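Local coordinates for protein glutathione S-transferase (Legionella pneumophila subsp. pneumophila str. Philadelphia 1, PDB 3NIV) that probably acts as a zeta-class glutathione S-transferase, isomerising maleylacetoacetate with glutathione and transferring glutathione to other substrates, at residues D89-M92 with K93-K97; F9-T12 with A13-R16; L116-L119 with K120-N124. All coordinates share one frame; numbering follows the deposited sequence.

Interaction 1: residues D89-M92 with K93-K97; sequences DPFM and KATLK
T95 folds back onto F91 one turn earlier in the helix, and this is the tight part of the contact. The hydroxyl OG1 of T95 donates to the carbonyl O of F91 at 2.8 Å. The backbone N of T95 donates to F91 O as well, at 2.9 Å. The two donors reach this oxygen from opposite faces of its carbonyl plane, so it is gripped twice. T95 OG1 sits beside its own backbone N (chi1 -70°), which aims it back down the helix. The same hydroxyl also lies over one face of the F91 ring, toward the rim, with OG1 3.5 Å from F91 CZ.

The stretch is the first two turns of helix 90-106, which opens the all-helical C-terminal domain of the GST fold. D89 is the N-cap: its OD2 accepts from the backbone N of M92 at 3.1 Å, from above the carboxylate plane. Regular helix bonds follow, K93 N to D89 O and L96 N to M92 O. F91, A94 and T95 pack on Q64 and L66 of the second subunit.

M92 is a selenomethionine, bent at chi2 and chi3. Its methyl CE makes a plain apolar contact with CD1 of L96 at 3.9 Å, and F160 touches both side chains. The solvent side is looser. D89 is exposed, and the K93 chain leads away from the contact toward a weak, long ion pair with E78 of the second subunit.

Interaction 2: residues F9-T12 with A13-R16; sequences FRST and ACYR
The N-terminal cap of helix 12-23 belongs to the thioredoxin-like domain of the GST fold, and S11 makes it by bonding to C14. S11 OG accepts from the backbone N of C14 at 3.0 Å, and the bond is fairly straight (163°). OG is anti to the backbone N of S11 and beside its carbonyl carbon (chi1 166°), which turns it toward the first turn of the helix. C14 SG lies beside the S11 side chain, 3.6 Å from S11 CB.

S11 to R16 open a variant of the zeta-class SSCX(W/H)RVRIAL motif, keeping its first serine and its arginine. In that family the helix end lies at the glutathione site, and this is probably true here as well.

Backbone bonds then take up the helix. Y15 N donates to S11 O at 3.0 Å, with a weak second bond to T12 O. R16 N donates to T12 O at 3.1 Å. The R16 chain runs extended from CG to NE and crosses the T12 side chain, where the methyl CG2 of T12 comes 4.2 Å from R16 NE. The polar ends of this pair find partners in other parts of the chain. T12 OG1 bonds to N177 of helix 166-180, and R16 NH1 bonds to S69. The Y15 side chain leads away and touches I172 and P173, also of helix 166-180.

Interaction 3: residues L116-L119 with K120-N124; sequences LNRL and KEQFN
K120 begins the second half of this helical stretch and leans back over the preceding turn. Its backbone N bonds to L116 O at 3.1 Å, and its bent side chain lays CD alongside the same oxygen, with CD 3.5 Å from L116 O. E121 comes next. Its N donates to N117 O, while its side chain runs beside R118 and points the same way. OE1 of E121 forms a salt bridge with R118 NH1 at 3.3 Å. That oxygen lies well out of the guanidinium plane, so the pair is held by charge alone.

Q122 meets the same guanidinium at its edge. R118 NE donates to Q122 OE1 at 2.6 Å, in the carbonyl plane and on a lone pair, and R118 NH2 adds a weak bond. The amide and guanidinium planes stand 82° apart. The R118 chain reaches both partners through its bend at chi2 (84°).

All this lies on the last turns of helix 113-123 in the helical GST domain. The buried side of the helix packs L116 and L119 against W133 of helix 127-149.

F123 follows, with its N bonded to L119 O at 2.9 Å. Its CD2 touches L119 CD2 at 4.1 Å, and its ring stacks on F123 of the second subunit. At N124 the backbone turns to positive phi and leaves the helix, and L119 shares a further backbone hydrogen bond with A125.

All three contacts are local, and none touches another. Interaction 2 sits in the thioredoxin-like domain, its centre about 8 Å from that of the folded chain, probably at the glutathione site. Interactions 1 and 3 belong to the helical domain. Their centres are about 24 Å and about 23 Å from that of interaction 2, and the nearest atoms are about 10 Å away in each case. Their own centres are about 38 Å apart, with nearest atoms about 22 Å apart. Both touch the second subunit, at well-separated places, while interaction 2 meets no other chain. Interaction 1 begins helix 90-106, which carries C105, a residue seen in an interchain disulfide. Interaction 3 ends helix 113-123.

Interaction 1: residues D89-M92 with K93-K97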
loop_
_atom_site.group_PDB
_atom_site.type_symbol
_atom_site.label_atom_id
_atom_site.label_comp_id
_atom_site.label_asym_id
_atom_site.label_seq_id
_atom_site.Cartn_x
_atom_site.Cartn_y
_atom_site.Cartn_z
ATOM N N ASP A 89 10.267 -11.944 -14.495
ATOM C CA ASP A 89 11.259 -10.870 -14.546
ATOM C C ASP A 89 11.144 -9.933 -13.339
ATOM O O ASP A 89 10.151 -9.215 -13.183
ATOM C CB ASP A 89 11.124 -10.086 -15.853
ATOM C CG ASP A 89 12.040 -8.874 -15.908
ATOM O OD1 ASP A 89 13.226 -9.008 -15.531
ATOM O OD2 ASP A 89 11.582 -7.790 -16.339
ATOM N N PRO A 90 12.166 -9.942 -12.478
ATOM C CA PRO A 90 12.178 -9.149 -11.251
ATOM C C PRO A 90 11.786 -7.699 -11.477
ATOM O O PRO A 90 11.093 -7.140 -10.642
ATOM C CB PRO A 90 13.634 -9.243 -10.807
ATOM C CG PRO A 90 14.036 -10.598 -11.262
ATOM C CD PRO A 90 13.359 -10.803 -12.578
ATOM N N PHE A 91 12.216 -7.098 -12.579
ATOM C CA PHE A 91 11.869 -5.707 -12.835
ATOM C C PHE A 91 10.391 -5.514 -13.221
ATOM O O PHE A 91 9.718 -4.617 -12.706
ATOM C CB PHE A 91 12.766 -5.103 -13.910
ATOM C CG PHE A 91 12.356 -3.714 -14.313
ATOM C CD1 PHE A 91 12.696 -2.624 -13.529
ATOM C CD2 PHE A 91 11.619 -3.500 -15.461
ATOM C CE1 PHE A 91 12.313 -1.343 -13.887
ATOM C CE2 PHE A 91 11.239 -2.225 -15.830
ATOM C CZ PHE A 91 11.581 -1.146 -15.042
HETATM N N MSE A 92 9.902 -6.343 -14.140
HETATM C CA MSE A 92 8.496 -6.297 -14.540
HETATM C C MSE A 92 7.576 -6.598 -13.372
HETATM O O MSE A 92 6.529 -5.971 -13.210
HETATM C CB MSE A 92 8.216 -7.279 -15.679
HETATM C CG MSE A 92 8.470 -6.675 -17.033
HETATM SE SE MSE A 92 7.771 -4.846 -17.142
HETATM C CE MSE A 92 5.879 -5.214 -16.792
ATOM N N LYS A 93 7.974 -7.562 -12.557
ATOM C CA LYS A 93 7.201 -7.911 -11.388
ATOM C C LYS A 93 7.058 -6.696 -10.487
ATOM O O LYS A 93 5.965 -6.390 -10.021
ATOM C CB LYS A 93 7.854 -9.066 -10.635
ATOM C CG LYS A 93 7.485 -9.110 -9.174
ATOM C CD LYS A 93 7.343 -10.531 -8.668
ATOM C CE LYS A 93 8.610 -11.317 -8.845
ATOM N NZ LYS A 93 8.334 -12.750 -8.559
ATOM N N ALA A 94 8.159 -5.991 -10.260
ATOM C CA ALA A 94 8.135 -4.831 -9.383
ATOM C C ALA A 94 7.356 -3.683 -10.022
ATOM O O ALA A 94 6.732 -2.870 -9.339
ATOM C CB ALA A 94 9.554 -4.391 -9.050
ATOM N N THR A 95 7.407 -3.616 -11.343
ATOM C CA THR A 95 6.787 -2.523 -12.065
ATOM C C THR A 95 5.271 -2.627 -12.002
ATOM O O THR A 95 4.571 -1.638 -11.789
ATOM C CB THR A 95 7.234 -2.537 -13.521
ATOM O OG1 THR A 95 8.610 -2.151 -13.583
ATOM C CG2 THR A 95 6.393 -1.570 -14.353
ATOM N N LEU A 96 4.772 -3.841 -12.197
ATOM C CA LEU A 96 3.354 -4.104 -12.076
ATOM C C LEU A 96 2.876 -3.872 -10.637
ATOM O O LEU A 96 1.824 -3.283 -10.401
ATOM C CB LEU A 96 3.067 -5.528 -12.548
ATOM C CG LEU A 96 3.070 -5.618 -14.074
ATOM C CD1 LEU A 96 3.274 -7.048 -14.553
ATOM C CD2 LEU A 96 1.789 -5.018 -14.644
ATOM N N LYS A 97 3.672 -4.326 -9.684
ATOM C CA LYS A 97 3.392 -4.131 -8.264
ATOM C C LYS A 97 3.172 -2.666 -7.941
ATOM O O LYS A 97 2.209 -2.300 -7.265
ATOM C CB LYS A 97 4.569 -4.627 -7.442
ATOM C CG LYS A 97 4.184 -5.480 -6.259
ATOM C CD LYS A 97 4.242 -6.964 -6.613
ATOM C CE LYS A 97 4.760 -7.786 -5.434
ATOM N NZ LYS A 97 3.930 -7.608 -4.202
#

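Interaction 2: residues F9-T12 with A13-R16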
loop_
_atom_site.group_PDB
_atom_site.type_symbol
_atom_site.label_atom_id
_atom_site.label_comp_id
_atom_site.label_asym_id
_atom_site.label_seq_id
_atom_site.Cartn_x
_atom_site.Cartn_y
_atom_site.Cartn_z
ATOM N N PHE A 9 -19.330 -6.920 1.377
ATOM C CA PHE A 9 -19.616 -6.873 -0.049
ATOM C C PHE A 9 -19.404 -5.494 -0.685
ATOM O O PHE A 9 -19.168 -5.385 -1.883
ATOM C CB PHE A 9 -21.012 -7.431 -0.344
ATOM C CG PHE A 9 -22.117 -6.467 -0.085
ATOM C CD1 PHE A 9 -22.761 -5.831 -1.146
ATOM C CD2 PHE A 9 -22.529 -6.198 1.212
ATOM C CE1 PHE A 9 -23.800 -4.930 -0.918
ATOM C CE2 PHE A 9 -23.567 -5.297 1.457
ATOM C CZ PHE A 9 -24.209 -4.659 0.381
ATOM N N ARG A 10 -19.461 -4.443 0.119
ATOM C CA ARG A 10 -19.230 -3.099 -0.404
ATOM C C ARG A 10 -17.758 -2.682 -0.375
ATOM O O ARG A 10 -17.419 -1.543 -0.717
ATOM C CB ARG A 10 -20.069 -2.072 0.369
ATOM C CG ARG A 10 -21.569 -2.293 0.247
ATOM C CD ARG A 10 -22.365 -1.038 0.570
ATOM N NE ARG A 10 -23.798 -1.340 0.618
ATOM C CZ ARG A 10 -24.502 -1.462 1.741
ATOM N NH1 ARG A 10 -23.913 -1.292 2.921
ATOM N NH2 ARG A 10 -25.791 -1.758 1.683
ATOM N N SER A 11 -16.885 -3.594 0.043
ATOM C CA SER A 11 -15.487 -3.249 0.213
ATOM C C SER A 11 -14.672 -3.456 -1.060
ATOM O O SER A 11 -14.659 -4.545 -1.618
ATOM C CB SER A 11 -14.878 -4.073 1.335
ATOM O OG SER A 11 -13.481 -3.970 1.289
ATOM N N THR A 12 -13.981 -2.408 -1.497
ATOM C CA THR A 12 -13.030 -2.497 -2.605
ATOM C C THR A 12 -11.902 -3.479 -2.292
ATOM O O THR A 12 -11.602 -4.366 -3.079
ATOM C CB THR A 12 -12.401 -1.133 -2.878
ATOM O OG1 THR A 12 -13.435 -0.166 -3.090
ATOM C CG2 THR A 12 -11.492 -1.184 -4.091
ATOM N N ALA A 13 -11.268 -3.310 -1.138
ATOM C CA ALA A 13 -10.234 -4.229 -0.702
ATOM C C ALA A 13 -10.728 -5.660 -0.847
ATOM O O ALA A 13 -10.014 -6.516 -1.376
ATOM C CB ALA A 13 -9.848 -3.940 0.744
ATOM N N CYS A 14 -11.954 -5.917 -0.394
ATOM C CA CYS A 14 -12.522 -7.265 -0.448
ATOM C C CYS A 14 -12.749 -7.742 -1.875
ATOM O O CYS A 14 -12.696 -8.933 -2.165
ATOM C CB CYS A 14 -13.841 -7.336 0.314
ATOM S SG CYS A 14 -13.679 -7.429 2.105
ATOM N N TYR A 15 -13.029 -6.802 -2.762
ATOM C CA TYR A 15 -13.237 -7.118 -4.171
ATOM C C TYR A 15 -11.920 -7.650 -4.753
ATOM O O TYR A 15 -11.890 -8.698 -5.387
ATOM C CB TYR A 15 -13.749 -5.857 -4.881
ATOM C CG TYR A 15 -14.307 -6.016 -6.285
ATOM C CD1 TYR A 15 -14.537 -7.266 -6.850
ATOM C CD2 TYR A 15 -14.629 -4.892 -7.035
ATOM C CE1 TYR A 15 -15.044 -7.382 -8.121
ATOM C CE2 TYR A 15 -15.135 -5.003 -8.300
ATOM C CZ TYR A 15 -15.349 -6.247 -8.844
ATOM O OH TYR A 15 -15.864 -6.319 -10.120
ATOM N N ARG A 16 -10.819 -6.957 -4.489
ATOM C CA ARG A 16 -9.500 -7.446 -4.908
ATOM C C ARG A 16 -9.262 -8.880 -4.472
ATOM O O ARG A 16 -8.909 -9.743 -5.276
ATOM C CB ARG A 16 -8.392 -6.615 -4.281
ATOM C CG ARG A 16 -8.480 -5.158 -4.548
ATOM C CD ARG A 16 -7.562 -4.430 -3.597
ATOM N NE ARG A 16 -7.755 -2.998 -3.739
ATOM C CZ ARG A 16 -7.222 -2.101 -2.931
ATOM N NH1 ARG A 16 -6.464 -2.509 -1.928
ATOM N NH2 ARG A 16 -7.449 -0.809 -3.132
#

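Interaction 3: residues L116-L119 with K120-N124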
loop_
_atom_site.group_PDB
_atom_site.type_symbol
_atom_site.label_atom_id
_atom_site.label_comp_id
_atom_site.label_asym_id
_atom_site.label_seq_id
_atom_site.Cartn_x
_atom_site.Cartn_y
_atom_site.Cartn_z
ATOM N N LEU A 116 -14.074 10.088 3.976
ATOM C CA LEU A 116 -15.164 10.934 3.571
ATOM C C LEU A 116 -15.887 11.436 4.813
ATOM O O LEU A 116 -16.324 12.580 4.862
ATOM C CB LEU A 116 -16.104 10.168 2.651
ATOM C CG LEU A 116 -15.402 9.457 1.496
ATOM C CD1 LEU A 116 -16.437 8.900 0.533
ATOM C CD2 LEU A 116 -14.438 10.395 0.775
ATOM N N ASN A 117 -15.994 10.579 5.818
ATOM C CA ASN A 117 -16.671 10.949 7.055
ATOM C C ASN A 117 -15.892 11.968 7.877
ATOM O O ASN A 117 -16.477 12.823 8.534
ATOM C CB ASN A 117 -16.968 9.714 7.895
ATOM C CG ASN A 117 -18.195 8.991 7.425
ATOM O OD1 ASN A 117 -18.984 9.542 6.660
ATOM N ND2 ASN A 117 -18.375 7.752 7.874
ATOM N N ARG A 118 -14.571 11.878 7.836
ATOM C CA ARG A 118 -13.747 12.871 8.500
ATOM C C ARG A 118 -13.938 14.239 7.849
ATOM O O ARG A 118 -13.907 15.264 8.524
ATOM C CB ARG A 118 -12.273 12.473 8.459
ATOM C CG ARG A 118 -11.378 13.411 9.251
ATOM C CD ARG A 118 -11.340 13.050 10.733
ATOM N NE ARG A 118 -10.557 14.025 11.483
ATOM C CZ ARG A 118 -10.469 14.066 12.806
ATOM N NH1 ARG A 118 -11.111 13.179 13.551
ATOM N NH2 ARG A 118 -9.735 15.002 13.384
ATOM N N LEU A 119 -14.115 14.255 6.532
ATOM C CA LEU A 119 -14.338 15.513 5.832
ATOM C C LEU A 119 -15.652 16.113 6.284
ATOM O O LEU A 119 -15.768 17.319 6.461
ATOM C CB LEU A 119 -14.373 15.295 4.327
ATOM C CG LEU A 119 -13.026 14.845 3.776
ATOM C CD1 LEU A 119 -13.142 14.655 2.279
ATOM C CD2 LEU A 119 -11.945 15.862 4.129
ATOM N N LYS A 120 -16.638 15.249 6.482
ATOM C CA LYS A 120 -17.949 15.675 6.940
ATOM C C LYS A 120 -17.922 16.120 8.406
ATOM O O LYS A 120 -18.495 17.147 8.751
ATOM C CB LYS A 120 -18.979 14.573 6.691
ATOM C CG LYS A 120 -19.525 14.617 5.286
ATOM C CD LYS A 120 -19.709 13.247 4.672
ATOM C CE LYS A 120 -21.024 12.612 5.070
ATOM N NZ LYS A 120 -21.304 11.442 4.187
ATOM N N GLU A 121 -17.254 15.361 9.262
ATOM C CA GLU A 121 -17.131 15.757 10.652
ATOM C C GLU A 121 -16.354 17.073 10.756
ATOM O O GLU A 121 -16.912 18.113 11.101
ATOM C CB GLU A 121 -16.430 14.666 11.460
ATOM C CG GLU A 121 -16.090 15.085 12.896
ATOM C CD GLU A 121 -14.723 14.570 13.341
ATOM O OE1 GLU A 121 -14.407 13.389 13.041
ATOM O OE2 GLU A 121 -13.963 15.342 13.992
ATOM N N GLN A 122 -15.066 17.026 10.437
ATOM C CA GLN A 122 -14.190 18.176 10.603
ATOM C C GLN A 122 -14.626 19.387 9.816
ATOM O O GLN A 122 -14.461 20.520 10.266
ATOM C CB GLN A 122 -12.768 17.836 10.164
ATOM C CG GLN A 122 -11.891 17.303 11.261
ATOM C CD GLN A 122 -10.418 17.418 10.916
ATOM O OE1 GLN A 122 -9.727 16.414 10.767
ATOM N NE2 GLN A 122 -9.930 18.651 10.787
ATOM N N PHE A 123 -15.138 19.160 8.617
ATOM C CA PHE A 123 -15.312 20.269 7.695
ATOM C C PHE A 123 -16.749 20.399 7.212
ATOM O O PHE A 123 -17.059 21.260 6.391
ATOM C CB PHE A 123 -14.345 20.137 6.514
ATOM C CG PHE A 123 -12.906 20.067 6.915
ATOM C CD1 PHE A 123 -12.216 21.215 7.282
ATOM C CD2 PHE A 123 -12.233 18.853 6.926
ATOM C CE1 PHE A 123 -10.878 21.156 7.654
ATOM C CE2 PHE A 123 -10.888 18.783 7.296
ATOM C CZ PHE A 123 -10.214 19.936 7.662
ATOM N N ASN A 124 -17.626 19.555 7.741
ATOM C CA ASN A 124 -19.012 19.546 7.316
ATOM C C ASN A 124 -19.087 19.620 5.808
ATOM O O ASN A 124 -19.854 20.410 5.261
ATOM C CB ASN A 124 -19.782 20.723 7.922
ATOM C CG ASN A 124 -19.751 20.728 9.445
ATOM O OD1 ASN A 124 -20.174 19.766 10.103
ATOM N ND2 ASN A 124 -19.255 21.821 10.013
#